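Local coordinates for protein peptidoglycan N-acetylglucosamine deacetylase (Bacillus cereus, PDB 5N1P) that deacetylates N-acetylglucosamine residues of peptidoglycan as a zinc-dependent hydrolase of the polysaccharide deacetylase (CE4, NodB homology) family, at residues F32-A37 with K47-E52; G53-M58 with Y190-H195. All blocks are in the same frame, centred on the assembly; numbering follows the deposited sequence.

In the fold
Both contacts are largely buried, interaction 1 wholly so, whereas E192 takes interaction 2 toward the surface. They are built on neighbouring parallel strands, 31-34 and 55-58, of the central sheet, but on opposite faces of it. Interaction 1 lays helix 43-51 over strand 31-34 through a single glutamate, E49, stacked on a phenylalanine with no hydrogen bond between the segments. Interaction 2 brings the chain after strand 185-187 against strand 55-58 through a tyrosine pair and a hydrogen-bonded carboxylate. The first is local in sequence, the second joins parts 132 residues apart. Their strands are joined through F32, whose N and O pair with Y55 and G57, while V56 packs on both L34 and E49.

Interaction 1 (F32-A37 with K47-E52); sequences FFLIGA and KRENAE
F32 lies opposite E49, their CA atoms 7.8 Å apart, where the end of strand 31-34 runs beneath the last turns of helix 43-51. The strand gives way at I35, the N-cap residue of the next helix, and no backbone hydrogen bond links the two segments. E49 carries the contact from the helix side. Extended beyond CG (chi2 172°), it lowers its carboxylate onto the F32 ring, the two planes nearly parallel, 15° apart. E49 CD sits toward the rim, 3.5 Å from F32 CG, and E49 CG makes a CH-pi contact over the same face, 4.0 Å from the ring centroid. OE2 lies over the ring, 3.5 Å from F32 CD2, while OE1 hangs past the CG side of the rim, 3.3 Å from F32 CB and 3.6 Å from L34 CD2. OE1 is thus buried among carbons with no hydrogen-bonding partner in the model, which would probably raise the pKa of the acid. R48, the residue before E49, turns to the helix end: its NE makes a 2.6 Å salt bridge, from above the carboxylate plane, with OE2 of E52, the first residue beyond helix 43-51, and its NH2 bonds N21. L19 and T16 of helix 16-25 and V56 of strand 55-58 surround the contact, and E49 rests helix 43-51 on the first strand of a beta-alpha-beta crossover from 31-34 through helices 36-41 and 43-51 to parallel strand 55-58.

Interaction 2 (G53-M58 with Y190-H195); sequences GHYVGM and YHEESH
Y55 presents the face of its ring to the edge of Y190, a T-shaped pair with centroids 4.9 Å apart and planes at 76°. The point of contact is Y190 CD2, which stands over the centre of the Y55 ring and lies 3.6 Å from Y55 CE2. With CG anti to N in both tyrosines (chi1 -173° in Y55, 176° in Y190), the side chains extend the same way, which lets Y190 keep its CD2 edge on the Y55 face. The carbonyl of Y190 adds to the packing, its O 3.5 Å from Y55 CB. E192 arrives at the hydroxyl end of Y55, crossing it at roughly a right angle. Extended beyond CG, it brings OE2 to the ring edge, where Y55 OH donates a 2.6 Å hydrogen bond to the anti lone pair of that oxygen. OE2 also accepts from K94 N, and Y55 OH is bonded to L95 N, which ties hydroxyl and carboxylate to the start of strand 95-96. The far end of Y190 is fixed as well: its OH is hydrogen-bonded to H195 ND1 at 2.7 Å, with ND1 near the plane of the Y190 ring, and W122 meets the rings of both residues. This is structural packing in the NodB homology fold of CE4 deacetylases: the chain that follows strand 185-187 packs against the Y55 side chain of strand 55-58, whose next residue is the zinc ligand H59.

Interaction 1 (F32-A37 with K47-E52)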
ATOM      1  N   PHE A  32      -1.363  -4.237  -1.260  1.00 17.30           N
ATOM      2  CA  PHE A  32      -2.110  -3.295  -2.084  1.00 15.74           C
ATOM      3  C   PHE A  32      -3.157  -2.596  -1.247  1.00 18.15           C
ATOM      4  O   PHE A  32      -3.883  -3.259  -0.519  1.00 18.45           O
ATOM      5  CB  PHE A  32      -2.808  -4.022  -3.247  1.00 17.11           C
ATOM      6  CG  PHE A  32      -1.856  -4.561  -4.271  1.00 16.48           C
ATOM      7  CD1 PHE A  32      -1.262  -5.800  -4.105  1.00 17.70           C
ATOM      8  CD2 PHE A  32      -1.511  -3.799  -5.371  1.00 17.99           C
ATOM      9  CE1 PHE A  32      -0.359  -6.282  -5.032  1.00 20.46           C
ATOM     10  CE2 PHE A  32      -0.618  -4.276  -6.317  1.00 21.66           C
ATOM     11  CZ  PHE A  32      -0.037  -5.523  -6.146  1.00 21.99           C
ATOM     12  N   PHE A  33      -3.267  -1.276  -1.374  1.00 16.40           N
ATOM     13  CA  PHE A  33      -4.259  -0.504  -0.632  1.00 15.09           C
ATOM     14  C   PHE A  33      -5.192   0.154  -1.631  1.00 15.49           C
ATOM     15  O   PHE A  33      -4.783   1.015  -2.414  1.00 17.61           O
ATOM     16  CB  PHE A  33      -3.568   0.536   0.273  1.00 16.94           C
ATOM     17  CG  PHE A  33      -2.786  -0.081   1.400  1.00 18.21           C
ATOM     18  CD1 PHE A  33      -3.444  -0.680   2.473  1.00 16.78           C
ATOM     19  CD2 PHE A  33      -1.397  -0.037   1.399  1.00 19.64           C
ATOM     20  CE1 PHE A  33      -2.734  -1.221   3.529  1.00 18.22           C
ATOM     21  CE2 PHE A  33      -0.670  -0.597   2.459  1.00 18.86           C
ATOM     22  CZ  PHE A  33      -1.337  -1.189   3.514  1.00 18.09           C
ATOM     23  N   LEU A  34      -6.439  -0.309  -1.634  1.00 16.42           N
ATOM     24  CA  LEU A  34      -7.356  -0.051  -2.731  1.00 17.48           C
ATOM     25  C   LEU A  34      -8.383   1.022  -2.413  1.00 17.64           C
ATOM     26  O   LEU A  34      -8.863   1.118  -1.282  1.00 17.85           O
ATOM     27  CB  LEU A  34      -8.088  -1.343  -3.095  1.00 16.46           C
ATOM     28  CG  LEU A  34      -7.212  -2.577  -3.358  1.00 16.62           C
ATOM     29  CD1 LEU A  34      -8.123  -3.702  -3.863  1.00 17.54           C
ATOM     30  CD2 LEU A  34      -6.126  -2.234  -4.360  1.00 18.02           C
ATOM     31  N   ILE A  35      -8.748   1.787  -3.438  1.00 18.18           N
ATOM     32  CA  ILE A  35      -9.797   2.801  -3.333  1.00 18.44           C
ATOM     33  C   ILE A  35     -11.117   2.193  -3.777  1.00 22.07           C
ATOM     34  O   ILE A  35     -11.171   1.503  -4.784  1.00 22.46           O
ATOM     35  CB  ILE A  35      -9.467   4.022  -4.184  1.00 20.51           C
ATOM     36  CG1 ILE A  35      -8.225   4.716  -3.614  1.00 22.09           C
ATOM     37  CG2 ILE A  35     -10.664   4.963  -4.242  1.00 24.69           C
ATOM     38  CD1 ILE A  35      -7.763   5.923  -4.411  1.00 28.98           C
ATOM     39  N   GLY A  36     -12.181   2.434  -3.011  1.00 22.62           N
ATOM     40  CA  GLY A  36     -13.453   1.761  -3.242  1.00 22.13           C
ATOM     41  C   GLY A  36     -14.000   1.823  -4.659  1.00 21.78           C
ATOM     42  O   GLY A  36     -14.454   0.814  -5.176  1.00 25.82           O
ATOM     43  N   ALA A  37     -13.953   2.996  -5.293  1.00 25.25           N
ATOM     44  CA  ALA A  37     -14.452   3.110  -6.661  1.00 31.47           C
ATOM     45  C   ALA A  37     -13.699   2.179  -7.610  1.00 27.63           C
ATOM     46  O   ALA A  37     -14.289   1.613  -8.529  1.00 29.01           O
ATOM     47  CB  ALA A  37     -14.367   4.555  -7.149  1.00 35.38           C
ATOM     48  N   LYS A  47      -9.425  -9.763  -7.021  1.00 19.86           N
ATOM     49  CA  LYS A  47      -9.387 -11.212  -6.832  1.00 20.76           C
ATOM     50  C   LYS A  47      -7.989 -11.748  -7.097  1.00 21.83           C
ATOM     51  O   LYS A  47      -7.448 -12.550  -6.327  1.00 23.31           O
ATOM     52  CB  LYS A  47     -10.391 -11.899  -7.749  1.00 24.84           C
ATOM     53  CG  LYS A  47     -10.519 -13.385  -7.488  1.00 29.11           C
ATOM     54  CD  LYS A  47     -11.657 -13.988  -8.301  1.00 29.70           C
ATOM     55  CE  LYS A  47     -12.993 -13.410  -7.864  1.00 42.39           C
ATOM     56  NZ  LYS A  47     -14.021 -14.477  -7.656  1.00 55.40           N
ATOM     57  N   ARG A  48      -7.392 -11.279  -8.177  1.00 22.09           N
ATOM     58  CA  ARG A  48      -6.085 -11.760  -8.553  1.00 23.60           C
ATOM     59  C   ARG A  48      -4.996 -11.355  -7.537  1.00 23.04           C
ATOM     60  O   ARG A  48      -4.118 -12.157  -7.197  1.00 24.53           O
ATOM     61  CB  ARG A  48      -5.756 -11.255  -9.955  1.00 31.04           C
ATOM     62  CG  ARG A  48      -4.721 -12.073 -10.611  1.00 41.83           C
ATOM     63  CD  ARG A  48      -4.273 -11.510 -11.930  1.00 32.44           C
ATOM     64  NE  ARG A  48      -2.873 -11.859 -12.028  1.00 36.29           N
ATOM     65  CZ  ARG A  48      -2.014 -11.339 -12.884  1.00 30.13           C
ATOM     66  NH1 ARG A  48      -2.416 -10.455 -13.789  1.00 30.74           N
ATOM     67  NH2 ARG A  48      -0.753 -11.724 -12.827  1.00 36.62           N
ATOM     68  N   GLU A  49      -5.056 -10.121  -7.043  1.00 19.14           N
ATOM     69  CA  GLU A  49      -4.112  -9.673  -6.014  1.00 19.44           C
ATOM     70  C   GLU A  49      -4.123 -10.624  -4.826  1.00 21.14           C
ATOM     71  O   GLU A  49      -3.072 -11.112  -4.393  1.00 22.23           O
ATOM     72  CB  GLU A  49      -4.442  -8.247  -5.554  1.00 18.58           C
ATOM     73  CG  GLU A  49      -4.022  -7.194  -6.578  1.00 18.82           C
ATOM     74  CD  GLU A  49      -4.508  -5.787  -6.255  1.00 22.83           C
ATOM     75  OE1 GLU A  49      -5.074  -5.563  -5.162  1.00 22.05           O
ATOM     76  OE2 GLU A  49      -4.310  -4.904  -7.118  1.00 22.59           O
ATOM     77  N   ASN A  50      -5.322 -10.900  -4.316  1.00 18.97           N
ATOM     78  CA  ASN A  50      -5.474 -11.746  -3.154  1.00 19.14           C
ATOM     79  C   ASN A  50      -5.106 -13.210  -3.440  1.00 22.43           C
ATOM     80  O   ASN A  50      -4.477 -13.866  -2.612  1.00 23.48           O
ATOM     81  CB  ASN A  50      -6.910 -11.644  -2.636  1.00 19.65           C
ATOM     82  CG  ASN A  50      -7.171 -12.575  -1.490  1.00 20.98           C
ATOM     83  OD1 ASN A  50      -7.880 -13.580  -1.638  1.00 24.11           O
ATOM     84  ND2 ASN A  50      -6.585 -12.272  -0.345  1.00 19.69           N
ATOM     85  N   ALA A  51      -5.475 -13.701  -4.621  1.00 20.98           N
ATOM     86  CA  ALA A  51      -5.215 -15.089  -4.992  1.00 22.50           C
ATOM     87  C   ALA A  51      -3.739 -15.388  -5.177  1.00 25.80           C
ATOM     88  O   ALA A  51      -3.309 -16.534  -5.007  1.00 27.14           O
ATOM     89  CB  ALA A  51      -5.967 -15.439  -6.269  1.00 22.43           C
ATOM     90  N   GLU A  52      -2.967 -14.368  -5.529  1.00 22.55           N
ATOM     91  CA  GLU A  52      -1.557 -14.578  -5.845  1.00 25.42           C
ATOM     92  C   GLU A  52      -0.653 -14.246  -4.666  1.00 23.84           C
ATOM     93  O   GLU A  52       0.551 -14.060  -4.830  1.00 27.94           O
ATOM     94  CB  GLU A  52      -1.182 -13.780  -7.102  1.00 23.50           C
ATOM     95  CG  GLU A  52      -2.003 -14.295  -8.294  1.00 28.24           C
ATOM     96  CD  GLU A  52      -1.659 -13.665  -9.630  1.00 40.66           C
ATOM     97  OE1 GLU A  52      -0.749 -12.824  -9.694  1.00 32.71           O
ATOM     98  OE2 GLU A  52      -2.311 -14.034 -10.631  1.00 41.55           O
TER

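Interaction 2 (G53-M58 with Y190-H195)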
ATOM      1  N   GLY A  53      -1.242 -14.209  -3.475  1.00 23.03           N
ATOM      2  CA  GLY A  53      -0.473 -14.161  -2.248  1.00 27.84           C
ATOM      3  C   GLY A  53      -0.229 -12.781  -1.686  1.00 26.31           C
ATOM      4  O   GLY A  53       0.483 -12.622  -0.694  1.00 26.68           O
ATOM      5  N   HIS A  54      -0.809 -11.765  -2.312  1.00 21.97           N
ATOM      6  CA  HIS A  54      -0.586 -10.409  -1.844  1.00 20.32           C
ATOM      7  C   HIS A  54      -1.632 -10.021  -0.831  1.00 20.04           C
ATOM      8  O   HIS A  54      -2.725 -10.576  -0.808  1.00 22.13           O
ATOM      9  CB  HIS A  54      -0.597  -9.432  -3.020  1.00 20.70           C
ATOM     10  CG  HIS A  54       0.286  -9.874  -4.140  1.00 19.97           C
ATOM     11  ND1 HIS A  54       1.659  -9.879  -4.041  1.00 22.09           N
ATOM     12  CD2 HIS A  54      -0.016 -10.369  -5.362  1.00 20.30           C
ATOM     13  CE1 HIS A  54       2.173 -10.342  -5.173  1.00 23.23           C
ATOM     14  NE2 HIS A  54       1.178 -10.650  -5.984  1.00 20.60           N
ATOM     15  N   TYR A  55      -1.291  -9.061   0.012  1.00 19.06           N
ATOM     16  CA  TYR A  55      -2.272  -8.555   0.951  1.00 19.34           C
ATOM     17  C   TYR A  55      -3.098  -7.441   0.310  1.00 17.22           C
ATOM     18  O   TYR A  55      -2.548  -6.525  -0.269  1.00 18.32           O
ATOM     19  CB  TYR A  55      -1.600  -8.030   2.220  1.00 18.46           C
ATOM     20  CG  TYR A  55      -2.628  -7.654   3.255  1.00 18.23           C
ATOM     21  CD1 TYR A  55      -3.127  -6.355   3.316  1.00 21.05           C
ATOM     22  CD2 TYR A  55      -3.112  -8.588   4.149  1.00 19.55           C
ATOM     23  CE1 TYR A  55      -4.093  -6.002   4.254  1.00 19.31           C
ATOM     24  CE2 TYR A  55      -4.076  -8.246   5.106  1.00 20.66           C
ATOM     25  CZ  TYR A  55      -4.544  -6.954   5.150  1.00 18.74           C
ATOM     26  OH  TYR A  55      -5.490  -6.606   6.094  1.00 21.20           O
ATOM     27  N   VAL A  56      -4.418  -7.543   0.433  1.00 17.44           N
ATOM     28  CA  VAL A  56      -5.321  -6.499  -0.036  1.00 15.14           C
ATOM     29  C   VAL A  56      -5.948  -5.770   1.150  1.00 15.73           C
ATOM     30  O   VAL A  56      -6.658  -6.367   1.953  1.00 18.81           O
ATOM     31  CB  VAL A  56      -6.435  -7.066  -0.915  1.00 16.64           C
ATOM     32  CG1 VAL A  56      -7.387  -5.969  -1.295  1.00 21.26           C
ATOM     33  CG2 VAL A  56      -5.830  -7.738  -2.156  1.00 20.38           C
ATOM     34  N   GLY A  57      -5.659  -4.479   1.248  1.00 16.46           N
ATOM     35  CA  GLY A  57      -6.201  -3.639   2.309  1.00 17.73           C
ATOM     36  C   GLY A  57      -6.904  -2.415   1.754  1.00 15.97           C
ATOM     37  O   GLY A  57      -7.096  -2.289   0.546  1.00 17.18           O
ATOM     38  N   MET A  58      -7.267  -1.498   2.650  1.00 16.79           N
ATOM     39  CA  MET A  58      -8.149  -0.388   2.299  1.00 14.93           C
ATOM     40  C   MET A  58      -7.430   0.956   2.237  1.00 15.34           C
ATOM     41  O   MET A  58      -6.575   1.242   3.073  1.00 18.24           O
ATOM     42  CB  MET A  58      -9.289  -0.266   3.316  1.00 17.75           C
ATOM     43  CG  MET A  58     -10.359  -1.352   3.187  1.00 19.19           C
ATOM     44  SD  MET A  58      -9.921  -2.923   3.944  1.00 20.03           S
ATOM     45  CE  MET A  58      -9.675  -2.389   5.636  1.00 22.55           C
ATOM     46  N   TYR A 190       2.124  -8.008   3.738  1.00 24.03           N
ATOM     47  CA  TYR A 190       1.631  -7.854   5.090  1.00 23.91           C
ATOM     48  C   TYR A 190       0.850  -9.067   5.513  1.00 25.12           C
ATOM     49  O   TYR A 190       0.142  -9.672   4.731  1.00 24.71           O
ATOM     50  CB  TYR A 190       0.759  -6.605   5.213  1.00 21.49           C
ATOM     51  CG  TYR A 190       0.114  -6.413   6.568  1.00 21.91           C
ATOM     52  CD1 TYR A 190       0.799  -5.768   7.597  1.00 22.80           C
ATOM     53  CD2 TYR A 190      -1.194  -6.845   6.812  1.00 20.60           C
ATOM     54  CE1 TYR A 190       0.207  -5.576   8.840  1.00 22.92           C
ATOM     55  CE2 TYR A 190      -1.789  -6.661   8.046  1.00 21.57           C
ATOM     56  CZ  TYR A 190      -1.086  -6.013   9.055  1.00 22.52           C
ATOM     57  OH  TYR A 190      -1.725  -5.844  10.268  1.00 25.41           O
ATOM     58  N   HIS A 191       0.947  -9.351   6.803  1.00 27.22           N
ATOM     59  CA  HIS A 191       0.366 -10.513   7.480  1.00 31.17           C
ATOM     60  C   HIS A 191      -0.342 -10.096   8.784  1.00 28.74           C
ATOM     61  O   HIS A 191       0.309  -9.619   9.710  1.00 29.89           O
ATOM     62  CB  HIS A 191       1.551 -11.435   7.606  1.00 45.76           C
ATOM     63  CG  HIS A 191       1.831 -12.229   6.372  1.00 46.67           C
ATOM     64  ND1 HIS A 191       2.545 -11.752   5.292  1.00 57.84           N
ATOM     65  CD2 HIS A 191       1.850 -13.577   6.255  1.00 57.70           C
ATOM     66  CE1 HIS A 191       2.773 -12.743   4.444  1.00 50.26           C
ATOM     67  NE2 HIS A 191       2.367 -13.871   5.021  1.00 58.59           N
ATOM     68  N   GLU A 192      -1.685 -10.168   8.768  1.00 26.78           N
ATOM     69  CA  GLU A 192      -2.497  -9.715   9.902  1.00 27.30           C
ATOM     70  C   GLU A 192      -2.085 -10.394  11.208  1.00 27.38           C
ATOM     71  O   GLU A 192      -2.025  -9.751  12.262  1.00 33.08           O
ATOM     72  CB  GLU A 192      -3.989  -9.945   9.654  1.00 32.78           C
ATOM     73  CG  GLU A 192      -4.639  -8.869   8.793  1.00 32.53           C
ATOM     74  CD  GLU A 192      -6.112  -9.116   8.478  1.00 37.10           C
ATOM     75  OE1 GLU A 192      -6.741 -10.011   9.084  1.00 35.72           O
ATOM     76  OE2 GLU A 192      -6.635  -8.408   7.593  1.00 30.44           O
ATOM     77  N   GLU A 193      -1.790 -11.687  11.135  1.00 28.83           N
ATOM     78  CA  GLU A 193      -1.399 -12.437  12.323  1.00 35.48           C
ATOM     79  C   GLU A 193       0.012 -12.076  12.801  1.00 38.69           C
ATOM     80  O   GLU A 193       0.428 -12.488  13.888  1.00 42.03           O
ATOM     81  CB  GLU A 193      -1.486 -13.941  12.050  1.00 39.00           C
ATOM     82  CG  GLU A 193      -0.552 -14.443  10.941  1.00 57.98           C
ATOM     83  CD  GLU A 193      -1.121 -14.272   9.528  1.00 68.29           C
ATOM     84  OE1 GLU A 193      -1.939 -13.353   9.300  1.00 60.60           O
ATOM     85  OE2 GLU A 193      -0.746 -15.070   8.640  1.00 68.99           O
ATOM     86  N   SER A 194       0.741 -11.319  11.985  1.00 31.40           N
ATOM     87  CA  SER A 194       2.115 -10.919  12.296  1.00 38.92           C
ATOM     88  C   SER A 194       2.266  -9.406  12.300  1.00 39.02           C
ATOM     89  O   SER A 194       3.331  -8.881  11.959  1.00 40.06           O
ATOM     90  CB  SER A 194       3.098 -11.518  11.287  1.00 41.64           C
ATOM     91  OG  SER A 194       3.038 -12.932  11.297  1.00 59.43           O
ATOM     92  N   HIS A 195       1.196  -8.708  12.669  1.00 28.54           N
ATOM     93  CA  HIS A 195       1.210  -7.247  12.683  1.00 25.99           C
ATOM     94  C   HIS A 195       2.326  -6.682  13.552  1.00 26.68           C
ATOM     95  O   HIS A 195       2.578  -7.179  14.642  1.00 31.76           O
ATOM     96  CB  HIS A 195      -0.123  -6.699  13.189  1.00 27.80           C
ATOM     97  CG  HIS A 195      -0.171  -5.204  13.237  1.00 26.21           C
ATOM     98  ND1 HIS A 195      -0.394  -4.435  12.116  1.00 22.61           N
ATOM     99  CD2 HIS A 195      -0.010  -4.337  14.266  1.00 27.12           C
ATOM    100  CE1 HIS A 195      -0.361  -3.156  12.450  1.00 24.19           C
ATOM    101  NE2 HIS A 195      -0.137  -3.070  13.751  1.00 26.34           N
TER